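Local coordinates for Serine/threonine-protein kinase Tel1 (Chaetomium thermophilum, PDB 6SKY), which probably acts as a serine/threonine kinase that senses DNA damage and switches on checkpoint signalling by phosphorylating [ST]-Q sites, at residues Glu1607-Asn1612 / Leu1637-Ala1642; Gly1989-Ser1994 / Ala2018-Ile2023; Ser2045-Gln2050 / Leu2138-Gln2143. All coordinates share one frame; numbering follows the deposited sequence.

Contact 1. Residues Glu1607-Asn1612 / Leu1637-Ala1642; sequences EDAIKN and LGRSFA
Two consecutive helices of the alpha solenoid, 1606-1619 and 1627-1644, cross here with Ala1609 of the first set against Arg1639 and Ser1640 of the second. The crossing is close to perpendicular, at -104°, and the axes of the two short segments approach to 8.0 Å. The helices come close, with Ile1610 CA 4.7 Å from Ser1640 CA; the residues at the interface include the small Ala1609 and Ser1640. The methyl of Ala1609 points into the neighbouring helix and serves two residues at once. It lies alongside the aliphatic start of Arg1639, with Ala1609 CB 4.0 Å from Arg1639 CB, equally close to CG and 4.1 Å from CD. The same Ala1609 CB also comes 3.9 Å from the backbone N of Ser1640, so the methyl meets the main chain itself as well as the side chain before it. Arg1639 presents this apolar flank because its CG stands anti to the backbone N (chi1 -167°). A bend at chi3 (-51°) then turns the guanidinium off the line of the first carbons, and its NH1 forms a salt bridge with Asp2095 of helix 2077-2097. The charge is thus paired on another helix, and the contact uses only the hydrocarbon of this residue. That helix also packs on the other flank of 1637-1642, where Leu1637 touches Leu2087, Phe1641 touches Leu2084 and Ala1642 touches Ala2088. Van der Waals packing alone joins the two segments. Ile1610 closes the more exposed side and touches Ala1643 and Ser1644 further along the partner helix. Ser1640 touches the backbone of the first helix: its OG lies 4.1 Å from Ile1610 CA, and its CB rests 3.6 Å from the carbonyl O of Ala1609.

Contact 2. Residues Gly1989-Ser1994 / Ala2018-Ile2023; sequences GLAGLS and ARKLEI
Ala1991 points its methyl at the end of helix 2011-2021, where it meets two successive residues. Ala1991 CB lies 4.2 Å from Leu2021 CG and 4.3 Å from Lys2020 CB, so the lysine contributes the root of its chain and not its ammonium group. Leu2021 answers with one branch: its CD1 reaches past the methyl to the Ala1991 backbone, 4.0 Å from Ala1991 O, and lies beside Gly1992 CA. The contact lies where one helix begins and the other finishes. Leu2021 lies within a Schellman motif, directly before its C-prime residue Glu2022 (phi 62°); Ile2023 N bonds Ala2018 O at 2.8 Å, and Glu2022 N makes a weak bond of 3.4 Å to Arg2019 O. Ala1991 opens the helix 1991-1999 of the FAT region; Leu1990, its N-cap residue, is the centre of an inverse gamma turn, and the turn begins at Gly1989, where positive phi ends the preceding helix. Inside the new first turn, Ser1994 OG can donate to either Leu1990 O or Ala1991 O. The second subunit packs directly against the same residues: its Asp1964 accepts hydrogen bonds from Ala1991 N and Gly1992 N at the start of the one helix, its Leu1967 packs on Leu2021, and its Arg1970 NH1 bonds Glu2022 O beyond the end of the other.

Contact 3. Residues Ser2045-Gln2050 / Leu2138-Gln2143; sequences SMYQAQ and LSMWSQ
Met2046 and Met2140 run alongside each other, head to tail, each aimed at the backbone side of the other's helix. Met2046 is fully extended, with CG anti to the backbone N (chi1 -168°), and its sulfur passes the root of Met2140, SD lying 3.9 Å from Met2140 CB. The side chain of Met2046 ends against the next residue of the partner helix: Met2046 CE stands 3.7 Å from Trp2141 N. This methyl also meets the indole at its edge, near the ring plane, with CE 4.1 Å from Trp2141 CD1. Met2140 has the opposite shape. Folded at both chi2 (-68°) and chi3 (-54°), its methyl ends against Tyr2047, where Met2140 CE lies 3.9 Å from Tyr2047 CB. That methyl too sits at a ring's edge, near the plane of the phenol, so both aromatic residues are met at the rim by a thioether end and neither ring face is used between the segments. The Tyr2047 ring instead meets Trp2024, which Met2140 also touches. Within the FAT domain the contact joins the C-terminal ends of helices 2035-2047 and 2124-2143; Met2046 extends the packing to Leu2093 and Leu2097 of helix 2077-2097 and Val2055 of helix 2052-2070, and Trp2141 to Ala2157 of helix 2154-2174.

How the contacts relate
The contacts follow one another along the chain, and all three join helices of the solenoid far from the nucleotide and magnesium sites. Contact 1 stands apart, its centre 31 Å from that of contact 2 and 26 Å from that of contact 3, but helix 2077-2097 packs on both contact 1 and contact 3, and helix 2124-2143, which carries half of contact 3, also touches Phe1641 of contact 1. Contacts 2 and 3, 18 Å between centres, meet directly: Glu2022 OE2 and Ser2139 OG are 3.0 Å apart, probably hydrogen-bonded, and helices 2011-2021 and 2035-2047 are consecutive. Contact 2 also adjoins the second subunit, so this helical packing runs from the dimer interface into the chain.

Contact 1. Residues Glu1607-Asn1612 / Leu1637-Ala1642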
ATOM      1  N   GLU A1607      39.692   6.273  13.905  1.00 56.65           N
ATOM      2  CA  GLU A1607      39.561   7.047  15.133  1.00 56.65           C
ATOM      3  C   GLU A1607      40.509   8.237  15.155  1.00 56.65           C
ATOM      4  O   GLU A1607      40.123   9.326  15.592  1.00 56.65           O
ATOM      5  CB  GLU A1607      39.800   6.150  16.339  1.00 56.65           C
ATOM      6  CG  GLU A1607      38.757   5.070  16.494  1.00 56.65           C
ATOM      7  CD  GLU A1607      39.071   4.125  17.630  1.00 56.65           C
ATOM      8  OE1 GLU A1607      40.024   4.406  18.390  1.00 56.65           O
ATOM      9  OE2 GLU A1607      38.368   3.102  17.764  1.00 56.65           O
ATOM     10  N   ASP A1608      41.746   8.056  14.693  1.00 54.49           N
ATOM     11  CA  ASP A1608      42.637   9.199  14.537  1.00 54.49           C
ATOM     12  C   ASP A1608      42.021  10.242  13.626  1.00 54.49           C
ATOM     13  O   ASP A1608      42.098  11.443  13.901  1.00 54.49           O
ATOM     14  CB  ASP A1608      43.983   8.753  13.977  1.00 54.49           C
ATOM     15  CG  ASP A1608      44.436   7.436  14.542  1.00 54.49           C
ATOM     16  OD1 ASP A1608      43.651   6.817  15.288  1.00 54.49           O
ATOM     17  OD2 ASP A1608      45.574   7.017  14.245  1.00 54.49           O
ATOM     18  N   ALA A1609      41.394   9.800  12.538  1.00 45.17           N
ATOM     19  CA  ALA A1609      40.807  10.738  11.595  1.00 45.17           C
ATOM     20  C   ALA A1609      39.597  11.432  12.192  1.00 45.17           C
ATOM     21  O   ALA A1609      39.430  12.640  12.018  1.00 45.17           O
ATOM     22  CB  ALA A1609      40.440  10.017  10.304  1.00 45.17           C
ATOM     23  N   ILE A1610      38.745  10.700  12.910  1.00 43.86           N
ATOM     24  CA  ILE A1610      37.603  11.346  13.549  1.00 43.86           C
ATOM     25  C   ILE A1610      38.076  12.365  14.574  1.00 43.86           C
ATOM     26  O   ILE A1610      37.488  13.441  14.722  1.00 43.86           O
ATOM     27  CB  ILE A1610      36.672  10.297  14.181  1.00 43.86           C
ATOM     28  CG1 ILE A1610      35.957   9.497  13.100  1.00 43.86           C
ATOM     29  CG2 ILE A1610      35.638  10.963  15.051  1.00 43.86           C
ATOM     30  CD1 ILE A1610      34.944   8.541  13.641  1.00 43.86           C
ATOM     31  N   LYS A1611      39.162  12.055  15.280  1.00 49.88           N
ATOM     32  CA  LYS A1611      39.665  12.961  16.305  1.00 49.88           C
ATOM     33  C   LYS A1611      40.286  14.214  15.697  1.00 49.88           C
ATOM     34  O   LYS A1611      40.069  15.322  16.196  1.00 49.88           O
ATOM     35  CB  LYS A1611      40.676  12.229  17.181  1.00 49.88           C
ATOM     36  CG  LYS A1611      41.353  13.104  18.198  1.00 49.88           C
ATOM     37  CD  LYS A1611      42.320  12.312  19.055  1.00 49.88           C
ATOM     38  CE  LYS A1611      42.948  13.202  20.120  1.00 49.88           C
ATOM     39  NZ  LYS A1611      43.828  12.444  21.052  1.00 49.88           N
ATOM     40  N   ASN A1612      41.049  14.065  14.619  1.00 46.58           N
ATOM     41  CA  ASN A1612      41.828  15.165  14.074  1.00 46.58           C
ATOM     42  C   ASN A1612      41.202  15.830  12.858  1.00 46.58           C
ATOM     43  O   ASN A1612      41.827  16.722  12.281  1.00 46.58           O
ATOM     44  CB  ASN A1612      43.227  14.673  13.713  1.00 46.58           C
ATOM     45  CG  ASN A1612      44.014  14.246  14.924  1.00 46.58           C
ATOM     46  OD1 ASN A1612      44.073  14.960  15.918  1.00 46.58           O
ATOM     47  ND2 ASN A1612      44.619  13.072  14.853  1.00 46.58           N
ATOM     48  N   LEU A1637      40.062  14.176   5.846  1.00 27.92           N
ATOM     49  CA  LEU A1637      38.653  14.548   5.924  1.00 27.92           C
ATOM     50  C   LEU A1637      37.755  13.468   5.344  1.00 27.92           C
ATOM     51  O   LEU A1637      36.663  13.216   5.861  1.00 27.92           O
ATOM     52  CB  LEU A1637      38.411  15.860   5.194  1.00 27.92           C
ATOM     53  CG  LEU A1637      38.930  17.148   5.804  1.00 27.92           C
ATOM     54  CD1 LEU A1637      38.649  18.276   4.852  1.00 27.92           C
ATOM     55  CD2 LEU A1637      38.259  17.395   7.118  1.00 27.92           C
ATOM     56  N   GLY A1638      38.188  12.826   4.262  1.00 24.70           N
ATOM     57  CA  GLY A1638      37.393  11.771   3.674  1.00 24.70           C
ATOM     58  C   GLY A1638      37.305  10.555   4.564  1.00 24.70           C
ATOM     59  O   GLY A1638      36.249   9.937   4.670  1.00 24.70           O
ATOM     60  N   ARG A1639      38.402  10.200   5.226  1.00 31.01           N
ATOM     61  CA  ARG A1639      38.350   9.086   6.161  1.00 31.01           C
ATOM     62  C   ARG A1639      37.476   9.416   7.364  1.00 31.01           C
ATOM     63  O   ARG A1639      36.732   8.561   7.851  1.00 31.01           O
ATOM     64  CB  ARG A1639      39.758   8.717   6.593  1.00 31.01           C
ATOM     65  CG  ARG A1639      39.852   7.408   7.299  1.00 31.01           C
ATOM     66  CD  ARG A1639      41.286   7.083   7.596  1.00 31.01           C
ATOM     67  NE  ARG A1639      42.119   7.215   6.408  1.00 31.01           N
ATOM     68  CZ  ARG A1639      42.351   6.228   5.554  1.00 31.01           C
ATOM     69  NH1 ARG A1639      41.815   5.036   5.759  1.00 31.01           N
ATOM     70  NH2 ARG A1639      43.118   6.430   4.498  1.00 31.01           N
ATOM     71  N   SER A1640      37.518  10.660   7.834  1.00 28.04           N
ATOM     72  CA  SER A1640      36.655  11.056   8.940  1.00 28.04           C
ATOM     73  C   SER A1640      35.180  10.993   8.561  1.00 28.04           C
ATOM     74  O   SER A1640      34.346  10.561   9.363  1.00 28.04           O
ATOM     75  CB  SER A1640      37.027  12.460   9.397  1.00 28.04           C
ATOM     76  OG  SER A1640      36.001  13.018  10.189  1.00 28.04           O
ATOM     77  N   PHE A1641      34.833  11.427   7.350  1.00 22.20           N
ATOM     78  CA  PHE A1641      33.432  11.392   6.940  1.00 22.20           C
ATOM     79  C   PHE A1641      32.976   9.971   6.649  1.00 22.20           C
ATOM     80  O   PHE A1641      31.837   9.608   6.949  1.00 22.20           O
ATOM     81  CB  PHE A1641      33.220  12.280   5.721  1.00 22.20           C
ATOM     82  CG  PHE A1641      31.796  12.396   5.292  1.00 22.20           C
ATOM     83  CD1 PHE A1641      31.296  11.608   4.287  1.00 22.20           C
ATOM     84  CD2 PHE A1641      30.959  13.305   5.883  1.00 22.20           C
ATOM     85  CE1 PHE A1641      29.998  11.724   3.892  1.00 22.20           C
ATOM     86  CE2 PHE A1641      29.661  13.421   5.483  1.00 22.20           C
ATOM     87  CZ  PHE A1641      29.183  12.633   4.490  1.00 22.20           C
ATOM     88  N   ALA A1642      33.841   9.150   6.067  1.00 24.18           N
ATOM     89  CA  ALA A1642      33.485   7.762   5.843  1.00 24.18           C
ATOM     90  C   ALA A1642      33.373   6.984   7.136  1.00 24.18           C
ATOM     91  O   ALA A1642      32.700   5.953   7.163  1.00 24.18           O
ATOM     92  CB  ALA A1642      34.511   7.094   4.937  1.00 24.18           C
TER

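Contact 2. Residues Gly1989-Ser1994 / Ala2018-Ile2023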
ATOM      1  N   GLY A1989      17.668   4.528  -9.346  1.00 34.98           N
ATOM      2  CA  GLY A1989      18.613   3.500  -9.715  1.00 34.98           C
ATOM      3  C   GLY A1989      18.419   2.995 -11.116  1.00 34.98           C
ATOM      4  O   GLY A1989      19.243   2.207 -11.598  1.00 34.98           O
ATOM      5  N   LEU A1990      17.365   3.431 -11.795  1.00 33.12           N
ATOM      6  CA  LEU A1990      17.130   3.061 -13.178  1.00 33.12           C
ATOM      7  C   LEU A1990      18.090   3.811 -14.084  1.00 33.12           C
ATOM      8  O   LEU A1990      17.756   4.877 -14.599  1.00 33.12           O
ATOM      9  CB  LEU A1990      15.684   3.359 -13.554  1.00 33.12           C
ATOM     10  CG  LEU A1990      14.690   2.668 -12.633  1.00 33.12           C
ATOM     11  CD1 LEU A1990      13.284   3.037 -13.010  1.00 33.12           C
ATOM     12  CD2 LEU A1990      14.884   1.184 -12.717  1.00 33.12           C
ATOM     13  N   ALA A1991      19.283   3.257 -14.288  1.00 30.61           N
ATOM     14  CA  ALA A1991      20.324   3.975 -15.007  1.00 30.61           C
ATOM     15  C   ALA A1991      20.173   3.872 -16.517  1.00 30.61           C
ATOM     16  O   ALA A1991      20.506   4.825 -17.224  1.00 30.61           O
ATOM     17  CB  ALA A1991      21.698   3.462 -14.583  1.00 30.61           C
ATOM     18  N   GLY A1992      19.680   2.748 -17.034  1.00 30.28           N
ATOM     19  CA  GLY A1992      19.515   2.623 -18.473  1.00 30.28           C
ATOM     20  C   GLY A1992      18.451   3.547 -19.029  1.00 30.28           C
ATOM     21  O   GLY A1992      18.603   4.100 -20.121  1.00 30.28           O
ATOM     22  N   LEU A1993      17.365   3.739 -18.287  1.00 30.76           N
ATOM     23  CA  LEU A1993      16.325   4.659 -18.728  1.00 30.76           C
ATOM     24  C   LEU A1993      16.824   6.094 -18.741  1.00 30.76           C
ATOM     25  O   LEU A1993      16.546   6.845 -19.681  1.00 30.76           O
ATOM     26  CB  LEU A1993      15.097   4.537 -17.834  1.00 30.76           C
ATOM     27  CG  LEU A1993      14.093   3.435 -18.138  1.00 30.76           C
ATOM     28  CD1 LEU A1993      14.601   2.093 -17.664  1.00 30.76           C
ATOM     29  CD2 LEU A1993      12.776   3.769 -17.492  1.00 30.76           C
ATOM     30  N   SER A1994      17.556   6.501 -17.709  1.00 30.61           N
ATOM     31  CA  SER A1994      18.100   7.848 -17.710  1.00 30.61           C
ATOM     32  C   SER A1994      19.175   8.008 -18.768  1.00 30.61           C
ATOM     33  O   SER A1994      19.337   9.096 -19.319  1.00 30.61           O
ATOM     34  CB  SER A1994      18.639   8.196 -16.331  1.00 30.61           C
ATOM     35  OG  SER A1994      19.450   7.155 -15.843  1.00 30.61           O
ATOM     36  N   ALA A2018      27.123   7.397 -16.400  1.00 23.27           N
ATOM     37  CA  ALA A2018      28.269   6.796 -17.064  1.00 23.27           C
ATOM     38  C   ALA A2018      29.060   5.915 -16.115  1.00 23.27           C
ATOM     39  O   ALA A2018      29.580   4.876 -16.521  1.00 23.27           O
ATOM     40  CB  ALA A2018      29.159   7.884 -17.646  1.00 23.27           C
ATOM     41  N   ARG A2019      29.170   6.311 -14.846  1.00 17.91           N
ATOM     42  CA  ARG A2019      29.898   5.483 -13.894  1.00 17.91           C
ATOM     43  C   ARG A2019      29.114   4.235 -13.514  1.00 17.91           C
ATOM     44  O   ARG A2019      29.697   3.166 -13.323  1.00 17.91           O
ATOM     45  CB  ARG A2019      30.235   6.290 -12.653  1.00 17.91           C
ATOM     46  CG  ARG A2019      31.025   5.518 -11.647  1.00 17.91           C
ATOM     47  CD  ARG A2019      31.251   6.305 -10.391  1.00 17.91           C
ATOM     48  NE  ARG A2019      30.019   6.816  -9.816  1.00 17.91           N
ATOM     49  CZ  ARG A2019      29.150   6.078  -9.144  1.00 17.91           C
ATOM     50  NH1 ARG A2019      28.059   6.628  -8.654  1.00 17.91           N
ATOM     51  NH2 ARG A2019      29.364   4.792  -8.982  1.00 17.91           N
ATOM     52  N   LYS A2020      27.793   4.347 -13.390  1.00 24.65           N
ATOM     53  CA  LYS A2020      26.994   3.184 -13.024  1.00 24.65           C
ATOM     54  C   LYS A2020      26.944   2.160 -14.146  1.00 24.65           C
ATOM     55  O   LYS A2020      27.009   0.956 -13.889  1.00 24.65           O
ATOM     56  CB  LYS A2020      25.587   3.612 -12.641  1.00 24.65           C
ATOM     57  CG  LYS A2020      25.499   4.257 -11.298  1.00 24.65           C
ATOM     58  CD  LYS A2020      24.112   4.769 -11.056  1.00 24.65           C
ATOM     59  CE  LYS A2020      23.998   5.376  -9.686  1.00 24.65           C
ATOM     60  NZ  LYS A2020      24.360   4.379  -8.659  1.00 24.65           N
ATOM     61  N   LEU A2021      26.810   2.605 -15.390  1.00 25.17           N
ATOM     62  CA  LEU A2021      26.812   1.669 -16.506  1.00 25.17           C
ATOM     63  C   LEU A2021      28.210   1.298 -16.966  1.00 25.17           C
ATOM     64  O   LEU A2021      28.343   0.429 -17.828  1.00 25.17           O
ATOM     65  CB  LEU A2021      26.035   2.247 -17.681  1.00 25.17           C
ATOM     66  CG  LEU A2021      24.544   2.405 -17.435  1.00 25.17           C
ATOM     67  CD1 LEU A2021      23.901   3.128 -18.583  1.00 25.17           C
ATOM     68  CD2 LEU A2021      23.919   1.054 -17.239  1.00 25.17           C
ATOM     69  N   GLU A2022      29.240   1.940 -16.421  1.00 27.59           N
ATOM     70  CA  GLU A2022      30.636   1.690 -16.765  1.00 27.59           C
ATOM     71  C   GLU A2022      30.918   2.004 -18.232  1.00 27.59           C
ATOM     72  O   GLU A2022      31.329   1.153 -19.013  1.00 27.59           O
ATOM     73  CB  GLU A2022      31.027   0.261 -16.415  1.00 27.59           C
ATOM     74  CG  GLU A2022      30.919  -0.010 -14.948  1.00 27.59           C
ATOM     75  CD  GLU A2022      31.560  -1.305 -14.558  1.00 27.59           C
ATOM     76  OE1 GLU A2022      31.819  -2.123 -15.458  1.00 27.59           O
ATOM     77  OE2 GLU A2022      31.815  -1.506 -13.353  1.00 27.59           O
ATOM     78  N   ILE A2023      30.695   3.260 -18.581  1.00 24.93           N
ATOM     79  CA  ILE A2023      30.978   3.807 -19.900  1.00 24.93           C
ATOM     80  C   ILE A2023      32.166   4.737 -19.724  1.00 24.93           C
ATOM     81  O   ILE A2023      32.004   5.903 -19.361  1.00 24.93           O
ATOM     82  CB  ILE A2023      29.772   4.550 -20.475  1.00 24.93           C
ATOM     83  CG1 ILE A2023      28.599   3.600 -20.648  1.00 24.93           C
ATOM     84  CG2 ILE A2023      30.122   5.204 -21.776  1.00 24.93           C
ATOM     85  CD1 ILE A2023      27.299   4.310 -20.818  1.00 24.93           C
TER

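Contact 3. Residues Ser2045-Gln2050 / Leu2138-Gln2143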
ATOM      1  N   SER A2045      40.500   6.845 -15.189  1.00 29.56           N
ATOM      2  CA  SER A2045      41.935   6.629 -15.128  1.00 29.56           C
ATOM      3  C   SER A2045      42.261   5.232 -14.641  1.00 29.56           C
ATOM      4  O   SER A2045      43.248   4.638 -15.073  1.00 29.56           O
ATOM      5  CB  SER A2045      42.580   7.654 -14.216  1.00 29.56           C
ATOM      6  OG  SER A2045      43.851   7.201 -13.820  1.00 29.56           O
ATOM      7  N   MET A2046      41.462   4.698 -13.722  1.00 32.30           N
ATOM      8  CA  MET A2046      41.675   3.323 -13.285  1.00 32.30           C
ATOM      9  C   MET A2046      41.438   2.338 -14.418  1.00 32.30           C
ATOM     10  O   MET A2046      42.064   1.276 -14.461  1.00 32.30           O
ATOM     11  CB  MET A2046      40.762   3.010 -12.107  1.00 32.30           C
ATOM     12  CG  MET A2046      41.081   1.737 -11.389  1.00 32.30           C
ATOM     13  SD  MET A2046      39.900   1.434 -10.082  1.00 32.30           S
ATOM     14  CE  MET A2046      40.546  -0.089  -9.422  1.00 32.30           C
ATOM     15  N   TYR A2047      40.547   2.671 -15.344  1.00 31.27           N
ATOM     16  CA  TYR A2047      40.285   1.800 -16.483  1.00 31.27           C
ATOM     17  C   TYR A2047      41.382   1.910 -17.537  1.00 31.27           C
ATOM     18  O   TYR A2047      41.856   0.896 -18.056  1.00 31.27           O
ATOM     19  CB  TYR A2047      38.927   2.149 -17.082  1.00 31.27           C
ATOM     20  CG  TYR A2047      38.523   1.329 -18.274  1.00 31.27           C
ATOM     21  CD1 TYR A2047      38.195  -0.006 -18.137  1.00 31.27           C
ATOM     22  CD2 TYR A2047      38.436   1.897 -19.531  1.00 31.27           C
ATOM     23  CE1 TYR A2047      37.818  -0.752 -19.216  1.00 31.27           C
ATOM     24  CE2 TYR A2047      38.058   1.159 -20.614  1.00 31.27           C
ATOM     25  CZ  TYR A2047      37.752  -0.166 -20.451  1.00 31.27           C
ATOM     26  OH  TYR A2047      37.371  -0.911 -21.536  1.00 31.27           O
ATOM     27  N   GLN A2048      41.787   3.136 -17.865  1.00 35.60           N
ATOM     28  CA  GLN A2048      42.760   3.401 -18.924  1.00 35.60           C
ATOM     29  C   GLN A2048      44.149   3.639 -18.335  1.00 35.60           C
ATOM     30  O   GLN A2048      44.699   4.734 -18.407  1.00 35.60           O
ATOM     31  CB  GLN A2048      42.323   4.605 -19.742  1.00 35.60           C
ATOM     32  CG  GLN A2048      40.871   4.614 -20.092  1.00 35.60           C
ATOM     33  CD  GLN A2048      40.456   5.903 -20.739  1.00 35.60           C
ATOM     34  OE1 GLN A2048      41.102   6.930 -20.561  1.00 35.60           O
ATOM     35  NE2 GLN A2048      39.372   5.862 -21.497  1.00 35.60           N
ATOM     36  N   ALA A2049      44.726   2.594 -17.756  1.00 42.73           N
ATOM     37  CA  ALA A2049      46.053   2.752 -17.179  1.00 42.73           C
ATOM     38  C   ALA A2049      46.644   1.385 -16.914  1.00 42.73           C
ATOM     39  O   ALA A2049      45.927   0.445 -16.568  1.00 42.73           O
ATOM     40  CB  ALA A2049      46.022   3.562 -15.882  1.00 42.73           C
ATOM     41  N   GLN A2050      47.961   1.291 -17.068  1.00 57.18           N
ATOM     42  CA  GLN A2050      48.686   0.052 -16.845  1.00 57.18           C
ATOM     43  C   GLN A2050      49.600   0.117 -15.637  1.00 57.18           C
ATOM     44  O   GLN A2050      50.265  -0.873 -15.326  1.00 57.18           O
ATOM     45  CB  GLN A2050      49.502  -0.322 -18.085  1.00 57.18           C
ATOM     46  CG  GLN A2050      48.681  -0.466 -19.347  1.00 57.18           C
ATOM     47  CD  GLN A2050      48.462   0.855 -20.043  1.00 57.18           C
ATOM     48  OE1 GLN A2050      49.061   1.865 -19.677  1.00 57.18           O
ATOM     49  NE2 GLN A2050      47.601   0.857 -21.049  1.00 57.18           N
ATOM     50  N   LEU A2138      34.877  -1.752  -6.090  1.00 19.22           N
ATOM     51  CA  LEU A2138      35.147  -3.178  -5.943  1.00 19.22           C
ATOM     52  C   LEU A2138      35.052  -3.910  -7.275  1.00 19.22           C
ATOM     53  O   LEU A2138      35.871  -4.792  -7.561  1.00 19.22           O
ATOM     54  CB  LEU A2138      34.201  -3.787  -4.915  1.00 19.22           C
ATOM     55  CG  LEU A2138      34.504  -3.442  -3.459  1.00 19.22           C
ATOM     56  CD1 LEU A2138      33.497  -4.075  -2.550  1.00 19.22           C
ATOM     57  CD2 LEU A2138      35.887  -3.888  -3.091  1.00 19.22           C
ATOM     58  N   SER A2139      34.097  -3.536  -8.126  1.00 24.17           N
ATOM     59  CA  SER A2139      34.000  -4.215  -9.415  1.00 24.17           C
ATOM     60  C   SER A2139      35.166  -3.859 -10.324  1.00 24.17           C
ATOM     61  O   SER A2139      35.744  -4.740 -10.973  1.00 24.17           O
ATOM     62  CB  SER A2139      32.677  -3.886 -10.090  1.00 24.17           C
ATOM     63  OG  SER A2139      32.740  -2.643 -10.739  1.00 24.17           O
ATOM     64  N   MET A2140      35.540  -2.577 -10.382  1.00 27.64           N
ATOM     65  CA  MET A2140      36.683  -2.181 -11.196  1.00 27.64           C
ATOM     66  C   MET A2140      37.958  -2.864 -10.736  1.00 27.64           C
ATOM     67  O   MET A2140      38.770  -3.290 -11.558  1.00 27.64           O
ATOM     68  CB  MET A2140      36.860  -0.669 -11.160  1.00 27.64           C
ATOM     69  CG  MET A2140      35.874   0.088 -11.997  1.00 27.64           C
ATOM     70  SD  MET A2140      36.126  -0.182 -13.746  1.00 27.64           S
ATOM     71  CE  MET A2140      37.843   0.246 -13.873  1.00 27.64           C
ATOM     72  N   TRP A2141      38.162  -2.968  -9.427  1.00 28.15           N
ATOM     73  CA  TRP A2141      39.350  -3.644  -8.929  1.00 28.15           C
ATOM     74  C   TRP A2141      39.333  -5.119  -9.283  1.00 28.15           C
ATOM     75  O   TRP A2141      40.380  -5.708  -9.555  1.00 28.15           O
ATOM     76  CB  TRP A2141      39.446  -3.458  -7.425  1.00 28.15           C
ATOM     77  CG  TRP A2141      40.756  -3.796  -6.845  1.00 28.15           C
ATOM     78  CD1 TRP A2141      41.940  -3.196  -7.105  1.00 28.15           C
ATOM     79  CD2 TRP A2141      41.016  -4.789  -5.861  1.00 28.15           C
ATOM     80  NE1 TRP A2141      42.931  -3.762  -6.358  1.00 28.15           N
ATOM     81  CE2 TRP A2141      42.385  -4.746  -5.581  1.00 28.15           C
ATOM     82  CE3 TRP A2141      40.223  -5.719  -5.193  1.00 28.15           C
ATOM     83  CZ2 TRP A2141      42.979  -5.596  -4.671  1.00 28.15           C
ATOM     84  CZ3 TRP A2141      40.814  -6.555  -4.290  1.00 28.15           C
ATOM     85  CH2 TRP A2141      42.176  -6.493  -4.035  1.00 28.15           C
ATOM     86  N   SER A2142      38.157  -5.739  -9.276  1.00 31.22           N
ATOM     87  CA  SER A2142      38.089  -7.143  -9.657  1.00 31.22           C
ATOM     88  C   SER A2142      38.353  -7.347 -11.141  1.00 31.22           C
ATOM     89  O   SER A2142      38.808  -8.421 -11.541  1.00 31.22           O
ATOM     90  CB  SER A2142      36.733  -7.718  -9.284  1.00 31.22           C
ATOM     91  OG  SER A2142      36.560  -8.986  -9.869  1.00 31.22           O
ATOM     92  N   GLN A2143      38.073  -6.344 -11.973  1.00 33.96           N
ATOM     93  CA  GLN A2143      38.264  -6.510 -13.412  1.00 33.96           C
ATOM     94  C   GLN A2143      39.704  -6.267 -13.844  1.00 33.96           C
ATOM     95  O   GLN A2143      40.204  -6.951 -14.741  1.00 33.96           O
ATOM     96  CB  GLN A2143      37.345  -5.567 -14.176  1.00 33.96           C
ATOM     97  CG  GLN A2143      35.890  -5.901 -14.066  1.00 33.96           C
ATOM     98  CD  GLN A2143      35.029  -4.875 -14.738  1.00 33.96           C
ATOM     99  OE1 GLN A2143      35.529  -3.926 -15.332  1.00 33.96           O
ATOM    100  NE2 GLN A2143      33.723  -5.050 -14.646  1.00 33.96           N
TER